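PDB 3SCY: hypothetical bacterial 6-phosphogluconolactonase from Bacteroides fragilis, which probably hydrolyses 6-phosphogluconolactone to 6-phosphogluconate, as a seven-bladed beta-propeller lactonase. Local coordinates for residues S53-S58 with C356-D361; P102-T107 with H158-T163; F32-E37 with I312-G317. All coordinates share one frame; numbering follows the deposited sequence.

Contact 1 of 3, residues S53-S58 with C356-D361; sequences SYLIPS and CLKFVD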
loop_
_atom_site.group_PDB
_atom_site.type_symbol
_atom_site.label_atom_id
_atom_site.label_comp_id
_atom_site.label_asym_id
_atom_site.label_seq_id
_atom_site.Cartn_x
_atom_site.Cartn_y
_atom_site.Cartn_z
ATOM N N SER A 53 10.608 2.883 0.434
ATOM C CA SER A 53 9.545 3.137 -0.547
ATOM C C SER A 53 8.140 2.741 -0.079
ATOM O O SER A 53 7.145 3.117 -0.708
ATOM C CB SER A 53 9.862 2.461 -1.864
ATOM O OG SER A 53 9.830 1.064 -1.656
ATOM N N TYR A 54 8.065 1.981 0.995
ATOM C CA TYR A 54 6.803 1.616 1.606
ATOM C C TYR A 54 7.043 1.504 3.086
ATOM O O TYR A 54 8.087 1.010 3.521
ATOM C CB TYR A 54 6.202 0.298 1.022
ATOM C CG TYR A 54 4.692 0.329 1.033
ATOM C CD1 TYR A 54 3.985 0.934 -0.007
ATOM C CD2 TYR A 54 3.971 -0.123 2.139
ATOM C CE1 TYR A 54 2.603 1.106 0.059
ATOM C CE2 TYR A 54 2.577 0.025 2.201
ATOM C CZ TYR A 54 1.907 0.641 1.156
ATOM O OH TYR A 54 0.536 0.828 1.176
ATOM N N LEU A 55 6.082 1.955 3.852
ATOM C CA LEU A 55 6.173 1.897 5.299
ATOM C C LEU A 55 4.783 1.798 5.894
ATOM O O LEU A 55 3.779 2.131 5.256
ATOM C CB LEU A 55 6.927 3.131 5.867
ATOM C CG LEU A 55 6.478 4.526 5.401
ATOM C CD1 LEU A 55 5.243 4.985 6.129
ATOM C CD2 LEU A 55 7.553 5.550 5.700
ATOM N N ILE A 56 4.753 1.358 7.141
ATOM C CA ILE A 56 3.508 1.236 7.884
ATOM C C ILE A 56 3.710 1.560 9.316
ATOM O O ILE A 56 4.720 1.189 9.901
ATOM C CB ILE A 56 2.906 -0.221 7.751
ATOM C CG1 ILE A 56 3.864 -1.329 8.231
ATOM C CG2 ILE A 56 2.295 -0.483 6.357
ATOM C CD1 ILE A 56 3.107 -2.636 8.534
ATOM N N PRO A 57 2.703 2.178 9.945
ATOM C CA PRO A 57 2.755 2.308 11.401
ATOM C C PRO A 57 2.194 1.046 12.053
ATOM O O PRO A 57 1.375 0.343 11.426
ATOM C CB PRO A 57 1.822 3.487 11.679
ATOM C CG PRO A 57 0.786 3.405 10.544
ATOM C CD PRO A 57 1.453 2.734 9.361
ATOM N N SER A 58 2.570 0.769 13.287
ATOM C CA SER A 58 1.906 -0.297 14.011
ATOM C C SER A 58 0.480 0.227 14.332
ATOM O O SER A 58 0.221 1.448 14.268
ATOM C CB SER A 58 2.680 -0.634 15.278
ATOM O OG SER A 58 2.763 0.520 16.099
ATOM N N CYS A 356 5.116 6.933 -0.721
ATOM C CA CYS A 356 4.263 6.230 0.232
ATOM C C CYS A 356 3.765 7.204 1.244
ATOM O O CYS A 356 4.577 7.884 1.846
ATOM C CB CYS A 356 4.988 5.073 0.899
ATOM S SG CYS A 356 3.917 4.110 1.998
ATOM N N LEU A 357 2.443 7.282 1.428
ATOM C CA LEU A 357 1.811 8.153 2.394
ATOM C C LEU A 357 1.035 7.327 3.379
ATOM O O LEU A 357 0.263 6.447 2.973
ATOM C CB LEU A 357 0.848 9.135 1.704
ATOM C CG LEU A 357 1.416 9.932 0.520
ATOM C CD1 LEU A 357 0.334 10.827 -0.093
ATOM C CD2 LEU A 357 2.607 10.771 0.942
ATOM N N LYS A 358 1.232 7.596 4.671
ATOM C CA LYS A 358 0.465 6.936 5.721
ATOM C C LYS A 358 0.099 7.911 6.800
ATOM O O LYS A 358 0.825 8.884 7.004
ATOM C CB LYS A 358 1.263 5.772 6.363
ATOM C CG LYS A 358 1.543 4.594 5.424
ATOM C CD LYS A 358 0.304 3.776 5.084
ATOM C CE LYS A 358 0.661 2.732 4.064
ATOM N NZ LYS A 358 -0.465 1.772 3.857
ATOM N N PHE A 359 -1.034 7.680 7.486
ATOM C CA PHE A 359 -1.421 8.535 8.614
ATOM C C PHE A 359 -1.417 7.756 9.903
ATOM O O PHE A 359 -1.696 6.560 9.912
ATOM C CB PHE A 359 -2.834 9.132 8.446
ATOM C CG PHE A 359 -2.994 10.141 7.334
ATOM C CD1 PHE A 359 -2.211 11.293 7.296
ATOM C CD2 PHE A 359 -3.990 9.984 6.364
ATOM C CE1 PHE A 359 -2.360 12.224 6.274
ATOM C CE2 PHE A 359 -4.157 10.928 5.354
ATOM C CZ PHE A 359 -3.356 12.056 5.322
ATOM N N VAL A 360 -1.128 8.460 10.998
ATOM C CA VAL A 360 -1.224 8.043 12.398
ATOM C C VAL A 360 -2.141 9.124 13.022
ATOM O O VAL A 360 -1.863 10.326 12.865
ATOM C CB VAL A 360 0.147 7.915 13.086
ATOM C CG1 VAL A 360 0.002 7.452 14.543
ATOM C CG2 VAL A 360 1.067 6.988 12.313
ATOM N N ASP A 361 -3.299 8.701 13.571
ATOM C CA ASP A 361 -4.336 9.598 14.121
ATOM C C ASP A 361 -3.823 10.424 15.306
ATOM O O ASP A 361 -3.163 9.842 16.196
ATOM C CB ASP A 361 -5.579 8.792 14.552
ATOM O OXT ASP A 361 -4.110 11.643 15.349
#
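Cys356 lays its sulfur over one face of the Tyr54 ring, SG standing 3.8 Å from the ring centroid and 13° off the normal, a Cys sulfur-aromatic contact between the innermost strands of two adjacent blades of the beta-propeller. Strand 55-57 opens one four-stranded blade; strand 356-360 completes the blade begun by strand 13-20, so this is the seam beside the blade that joins the two ends of the chain. The strands run almost parallel, 5° apart, but their axes stay 7.4 Å from each other and side chains fill the interval. A chi1 near trans (-176°) swings the Cys356 thiol across to the other strand. There it also accepts a long hydrogen bond from the backbone, Leu55 N to Cys356 SG at 3.6 Å. Lys358, two residues further along the same strand, crosses the tyrosine at about a right angle and donates from NZ to Tyr54 OH at 3.0 Å. Its bend at chi2 folds the aliphatic part against strand 55-57: Lys358 CG lies 3.3 Å from Leu55 O and packs on Leu55 CD1. Leu55 O is buried here among methylenes and has no polar partner in the model. The tyrosine is held from another direction as well, its ring stacked on that of Tyr104 in the next blade. Behind strand 356-360, Leu357 and Phe359 turn to Ile312 of the preceding blade, while backbone bonds tie Cys356 to Gly19 and Lys358 to Leu17. Toward the C-terminal ends of the two strands the side chains that meet are apolar: Pro57 and Val360 run past one another in opposite directions, and Pro57 CB touches Val360 CG2 at 3.6 Å.

Contact 2 of 3, residues P102-T107 with H158-T163; sequences PCYLTT and HCVRIT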
loop_
_atom_site.group_PDB
_atom_site.type_symbol
_atom_site.label_atom_id
_atom_site.label_comp_id
_atom_site.label_asym_id
_atom_site.label_seq_id
_atom_site.Cartn_x
_atom_site.Cartn_y
_atom_site.Cartn_z
ATOM N N PRO A 102 11.982 -5.460 -1.661
ATOM C CA PRO A 102 10.764 -5.449 -0.824
ATOM C C PRO A 102 10.042 -4.145 -1.108
ATOM O O PRO A 102 10.674 -3.091 -1.108
ATOM C CB PRO A 102 11.308 -5.587 0.603
ATOM C CG PRO A 102 12.726 -5.006 0.510
ATOM C CD PRO A 102 13.214 -5.450 -0.838
ATOM N N CYS A 103 8.729 -4.213 -1.458
ATOM C CA CYS A 103 8.046 -3.009 -1.938
ATOM C C CYS A 103 6.709 -2.769 -1.261
ATOM O O CYS A 103 5.999 -1.815 -1.611
ATOM C CB CYS A 103 7.859 -3.116 -3.448
ATOM S SG CYS A 103 6.760 -4.476 -3.939
ATOM N N TYR A 104 6.351 -3.618 -0.313
ATOM C CA TYR A 104 5.102 -3.537 0.433
ATOM C C TYR A 104 5.278 -4.285 1.720
ATOM O O TYR A 104 6.019 -5.279 1.735
ATOM C CB TYR A 104 3.927 -4.159 -0.354
ATOM C CG TYR A 104 2.559 -3.673 0.103
ATOM C CD1 TYR A 104 1.885 -4.296 1.158
ATOM C CD2 TYR A 104 1.894 -2.678 -0.590
ATOM C CE1 TYR A 104 0.613 -3.877 1.560
ATOM C CE2 TYR A 104 0.608 -2.271 -0.224
ATOM C CZ TYR A 104 -0.018 -2.858 0.864
ATOM O OH TYR A 104 -1.301 -2.481 1.182
ATOM N N LEU A 105 4.578 -3.893 2.771
ATOM C CA LEU A 105 4.640 -4.698 3.990
ATOM C C LEU A 105 3.335 -4.578 4.772
ATOM O O LEU A 105 2.554 -3.621 4.580
ATOM C CB LEU A 105 5.914 -4.411 4.842
ATOM C CG LEU A 105 6.002 -3.145 5.692
ATOM C CD1 LEU A 105 7.362 -3.079 6.383
ATOM C CD2 LEU A 105 5.831 -1.851 4.877
ATOM N N THR A 106 3.032 -5.606 5.587
ATOM C CA THR A 106 1.836 -5.579 6.418
ATOM C C THR A 106 2.180 -6.185 7.775
ATOM O O THR A 106 3.269 -6.731 7.938
ATOM C CB THR A 106 0.629 -6.263 5.753
ATOM O OG1 THR A 106 -0.536 -5.823 6.463
ATOM C CG2 THR A 106 0.728 -7.795 5.763
ATOM N N THR A 107 1.296 -6.024 8.759
ATOM C CA THR A 107 1.536 -6.557 10.090
ATOM C C THR A 107 0.243 -7.030 10.706
ATOM O O THR A 107 -0.847 -6.511 10.382
ATOM C CB THR A 107 2.175 -5.465 11.004
ATOM O OG1 THR A 107 2.567 -6.058 12.261
ATOM C CG2 THR A 107 1.222 -4.271 11.304
ATOM N N HIS A 158 3.934 -7.924 -5.050
ATOM C CA HIS A 158 3.733 -6.488 -4.927
ATOM C C HIS A 158 2.826 -6.038 -3.815
ATOM O O HIS A 158 2.741 -4.825 -3.574
ATOM C CB HIS A 158 3.165 -5.929 -6.250
ATOM C CG HIS A 158 3.780 -4.624 -6.648
ATOM N ND1 HIS A 158 3.907 -3.574 -5.752
ATOM C CD2 HIS A 158 4.276 -4.239 -7.846
ATOM C CE1 HIS A 158 4.530 -2.611 -6.420
ATOM N NE2 HIS A 158 4.733 -2.956 -7.690
ATOM N N CYS A 159 2.150 -6.976 -3.135
ATOM C CA CYS A 159 1.231 -6.628 -2.081
ATOM C C CYS A 159 1.020 -7.820 -1.197
ATOM O O CYS A 159 1.049 -8.950 -1.686
ATOM C CB CYS A 159 -0.093 -6.151 -2.677
ATOM S SG CYS A 159 -1.212 -5.354 -1.490
ATOM N N VAL A 160 0.882 -7.590 0.105
ATOM C CA VAL A 160 0.538 -8.604 1.079
ATOM C C VAL A 160 -0.534 -8.005 1.980
ATOM O O VAL A 160 -0.343 -6.917 2.538
ATOM C CB VAL A 160 1.740 -9.168 1.892
ATOM C CG1 VAL A 160 2.535 -10.165 1.057
ATOM C CG2 VAL A 160 2.643 -8.054 2.426
ATOM N N ARG A 161 -1.700 -8.658 2.055
ATOM C CA ARG A 161 -2.816 -8.176 2.866
ATOM C C ARG A 161 -3.390 -9.241 3.756
ATOM O O ARG A 161 -3.619 -10.358 3.308
ATOM C CB ARG A 161 -3.983 -7.671 2.006
ATOM C CG ARG A 161 -3.673 -6.540 1.020
ATOM C CD ARG A 161 -3.047 -5.284 1.676
ATOM N NE ARG A 161 -3.698 -4.867 2.919
ATOM C CZ ARG A 161 -4.815 -4.154 2.989
ATOM N NH1 ARG A 161 -5.424 -3.747 1.880
ATOM N NH2 ARG A 161 -5.337 -3.839 4.170
ATOM N N ILE A 162 -3.686 -8.885 5.012
ATOM C CA ILE A 162 -4.395 -9.774 5.911
ATOM C C ILE A 162 -5.866 -9.517 5.663
ATOM O O ILE A 162 -6.254 -8.345 5.544
ATOM C CB ILE A 162 -3.937 -9.511 7.349
ATOM C CG1 ILE A 162 -2.452 -9.939 7.472
ATOM C CG2 ILE A 162 -4.836 -10.288 8.367
ATOM C CD1 ILE A 162 -1.687 -9.364 8.683
ATOM N N THR A 163 -6.677 -10.580 5.514
ATOM C CA THR A 163 -8.098 -10.455 5.208
ATOM C C THR A 163 -8.857 -9.814 6.393
ATOM O O THR A 163 -8.412 -9.916 7.542
ATOM C CB THR A 163 -8.696 -11.796 4.758
ATOM O OG1 THR A 163 -8.361 -12.762 5.742
ATOM C CG2 THR A 163 -8.146 -12.238 3.391
HETATM O O HOH W 1 -3.161 -5.939 5.764
#
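Tyr104 and Cys159 make the central sulfur-aromatic contact: SG sits over one ring face, 3.8 Å from the centroid and displaced toward the rim, closest to CZ. The Cys159 CA-H lies over the ring too, a CH-pi contact. A second sulfur contact joins Cys103 to His158, with Cys103 SG 3.5 Å from His158 ND1 and oblique to the imidazole. Apolar and van der Waals contacts continue along the seam. Tyr104 CD1 meets Val160 CG2, and Tyr104 OH lies 3.3 Å from Arg161 CD, which the bends of the arginine chain at chi2 and chi3 bring to the phenol oxygen. Thr106 CG2 packs on Val160 CG2, and Ile162 CD1 reaches Thr107 O at 3.4 Å. No direct hydrogen bond spans the strands; their polar link is one water. It hydrogen-bonds Thr106 OG1 at 2.7 Å and accepts from Arg161 NE and from Ile162 N, both at 3.1 Å. The water lies in the guanidinium plane at its edge. The carbonyls His158 O and Val160 O are buried against Tyr104 and Thr106 with no polar partner in the model. Strands 102-107 and 158-162, 8° from parallel, are the innermost strands of consecutive propeller blades. Each bonds outward to its own blade, Thr106 to Val113 of strand 111-116 and His158 to Asp172 of strand 168-173. Strand 213-218 of the following blade flanks the other side, giving His215 edge-to-face to Tyr104 and Leu216 O to Arg161 NH1.

Contact 3 of 3, residues F32-E37 with I312-G317; sequences FRFNEE and IITPNG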
loop_
_atom_site.group_PDB
_atom_site.type_symbol
_atom_site.label_atom_id
_atom_site.label_comp_id
_atom_site.label_asym_id
_atom_site.label_seq_id
_atom_site.Cartn_x
_atom_site.Cartn_y
_atom_site.Cartn_z
ATOM N N PHE A 32 5.141 14.873 8.789
ATOM C CA PHE A 32 4.408 16.144 8.715
ATOM C C PHE A 32 3.171 16.116 9.568
ATOM O O PHE A 32 2.589 15.056 9.776
ATOM C CB PHE A 32 3.946 16.427 7.243
ATOM C CG PHE A 32 5.039 16.506 6.200
ATOM C CD1 PHE A 32 5.570 15.348 5.636
ATOM C CD2 PHE A 32 5.546 17.731 5.793
ATOM C CE1 PHE A 32 6.597 15.417 4.698
ATOM C CE2 PHE A 32 6.608 17.800 4.884
ATOM C CZ PHE A 32 7.111 16.638 4.324
ATOM N N ARG A 33 2.714 17.296 9.992
ATOM C CA ARG A 33 1.389 17.407 10.549
ATOM C C ARG A 33 0.481 17.751 9.364
ATOM O O ARG A 33 0.872 18.569 8.535
ATOM C CB ARG A 33 1.302 18.477 11.646
ATOM C CG ARG A 33 0.107 18.228 12.575
ATOM C CD ARG A 33 0.401 17.107 13.567
ATOM N NE ARG A 33 1.386 17.581 14.533
ATOM C CZ ARG A 33 2.136 16.834 15.332
ATOM N NH1 ARG A 33 2.051 15.506 15.293
ATOM N NH2 ARG A 33 3.000 17.404 16.154
ATOM N N PHE A 34 -0.680 17.114 9.236
ATOM C CA PHE A 34 -1.597 17.451 8.137
ATOM C C PHE A 34 -2.991 17.693 8.714
ATOM O O PHE A 34 -3.540 16.804 9.371
ATOM C CB PHE A 34 -1.625 16.340 7.049
ATOM C CG PHE A 34 -2.563 16.712 5.914
ATOM C CD1 PHE A 34 -2.150 17.577 4.895
ATOM C CD2 PHE A 34 -3.876 16.250 5.895
ATOM C CE1 PHE A 34 -3.030 17.959 3.878
ATOM C CE2 PHE A 34 -4.748 16.621 4.864
ATOM C CZ PHE A 34 -4.323 17.482 3.872
ATOM N N ASN A 35 -3.578 18.877 8.447
ATOM C CA ASN A 35 -4.908 19.170 8.967
ATOM C C ASN A 35 -5.967 18.684 7.969
ATOM O O ASN A 35 -6.037 19.208 6.856
ATOM C CB ASN A 35 -5.038 20.661 9.251
ATOM C CG ASN A 35 -6.258 20.998 10.040
ATOM O OD1 ASN A 35 -7.381 20.587 9.711
ATOM N ND2 ASN A 35 -6.060 21.710 11.131
ATOM N N GLU A 36 -6.764 17.656 8.353
ATOM C CA GLU A 36 -7.768 17.064 7.448
ATOM C C GLU A 36 -9.058 17.916 7.358
ATOM O O GLU A 36 -10.006 17.486 6.710
ATOM C CB GLU A 36 -8.095 15.596 7.796
ATOM C CG GLU A 36 -8.735 15.351 9.159
ATOM C CD GLU A 36 -9.422 14.012 9.376
ATOM O OE1 GLU A 36 -9.416 13.161 8.455
ATOM O OE2 GLU A 36 -10.021 13.839 10.463
ATOM N N GLU A 37 -9.096 19.092 7.995
ATOM C CA GLU A 37 -10.278 19.974 7.857
ATOM C C GLU A 37 -9.899 21.197 7.005
ATOM O O GLU A 37 -10.779 21.809 6.390
ATOM C CB GLU A 37 -10.894 20.404 9.221
ATOM C CG GLU A 37 -11.531 19.295 10.062
ATOM C CD GLU A 37 -12.692 18.448 9.556
ATOM O OE1 GLU A 37 -13.486 18.943 8.725
ATOM O OE2 GLU A 37 -12.843 17.303 10.046
ATOM N N ILE A 312 -3.513 8.664 -0.690
ATOM C CA ILE A 312 -4.232 8.316 0.530
ATOM C C ILE A 312 -5.425 9.251 0.664
ATOM O O ILE A 312 -5.384 10.385 0.165
ATOM C CB ILE A 312 -3.285 8.398 1.756
ATOM C CG1 ILE A 312 -3.904 7.731 3.006
ATOM C CG2 ILE A 312 -2.818 9.855 2.031
ATOM C CD1 ILE A 312 -2.860 7.453 4.109
ATOM N N ILE A 313 -6.486 8.783 1.352
ATOM C CA ILE A 313 -7.664 9.598 1.673
ATOM C C ILE A 313 -7.649 9.816 3.196
ATOM O O ILE A 313 -7.410 8.877 3.961
ATOM C CB ILE A 313 -8.965 8.929 1.174
ATOM C CG1 ILE A 313 -8.895 8.708 -0.349
ATOM C CG2 ILE A 313 -10.198 9.771 1.558
ATOM C CD1 ILE A 313 -10.045 7.925 -0.933
ATOM N N THR A 314 -7.949 11.041 3.635
ATOM C CA THR A 314 -8.010 11.307 5.076
ATOM C C THR A 314 -9.167 10.517 5.709
ATOM O O THR A 314 -10.185 10.275 5.044
ATOM C CB THR A 314 -8.140 12.801 5.330
ATOM O OG1 THR A 314 -9.332 13.312 4.688
ATOM C CG2 THR A 314 -6.881 13.583 4.902
ATOM N N PRO A 315 -9.061 10.173 7.024
ATOM C CA PRO A 315 -10.138 9.394 7.672
ATOM C C PRO A 315 -11.523 10.052 7.602
ATOM O O PRO A 315 -12.519 9.332 7.540
ATOM C CB PRO A 315 -9.665 9.278 9.128
ATOM C CG PRO A 315 -8.167 9.318 9.018
ATOM C CD PRO A 315 -7.900 10.335 7.923
ATOM N N ASN A 316 -11.601 11.395 7.562
ATOM C CA ASN A 316 -12.887 12.097 7.483
ATOM C C ASN A 316 -13.413 12.147 6.031
ATOM O O ASN A 316 -14.487 12.690 5.791
ATOM C CB ASN A 316 -12.798 13.500 8.086
ATOM C CG ASN A 316 -11.997 14.510 7.309
ATOM O OD1 ASN A 316 -11.356 14.198 6.297
ATOM N ND2 ASN A 316 -11.927 15.725 7.824
ATOM N N GLY A 317 -12.619 11.626 5.081
ATOM C CA GLY A 317 -12.981 11.592 3.662
ATOM C C GLY A 317 -12.883 12.909 2.931
ATOM O O GLY A 317 -13.240 12.993 1.744
#
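Asn316 and Glu36 stack carboxylate on amide, their planes 12° apart and the side chains entering from opposite directions. Two hydrogen bonds tie them further: Asn316 N donates to the syn side of Glu36 OE1 at 2.9 Å, somewhat out of the carboxylate plane, and Asn316 ND2 to Glu36 O at 2.8 Å, nearly straight at 169° but from above the carbonyl plane. A weak hydrogen bond runs from Asn316 ND2 to Glu37 OE2 at 2.9 Å, with that carboxylate almost perpendicular to the amide. Beside this polar cluster, Thr314 CG2 lies 3.7 Å from both Phe34 CE2 and Glu36 CB. In the next shell, Thr314 OG1 donates to Asn316 OD1 at 2.7 Å, nearly along the C=O axis; this and Lys318 N, which also bonds OD1, fix the amide's rotation and leave ND2 directed at the glutamates. A type I beta turn from Thr314 to Gly317, closed by Gly317 N to Thr314 O, carries Asn316, while an Asx turn at Asn35 shapes the opposite backbone by accepting from Glu37 N. Here the turn leaving the innermost strand 310-313 of one propeller blade docks on the end of strand 28-35 in the next.

How the contacts relate
Contacts 3 and 1 lie on successive seams of the propeller; contact 2 lies two seams beyond contact 1. Contacts 1 and 2, centres 12 Å apart, touch across the intervening seam between strands 55-57 and 102-107: Tyr54 OH approaches Tyr104 CE2 at 3.4 Å. Contacts 1 and 3, centres 13 Å apart, share the blade that joins the chain ends (strands 28-35 and 354-360), and Phe359 CE2 reaches across to Thr314 CG2 of the preceding blade at 3.8 Å. Contacts 2 and 3 stay about 10 Å apart at their nearest atoms. Unidentified ligand is hydrogen-bonded to His158 NE2 in contact 2 and lies about 5 Å from the Ser53 side chain in contact 1, consistent with a pocket there.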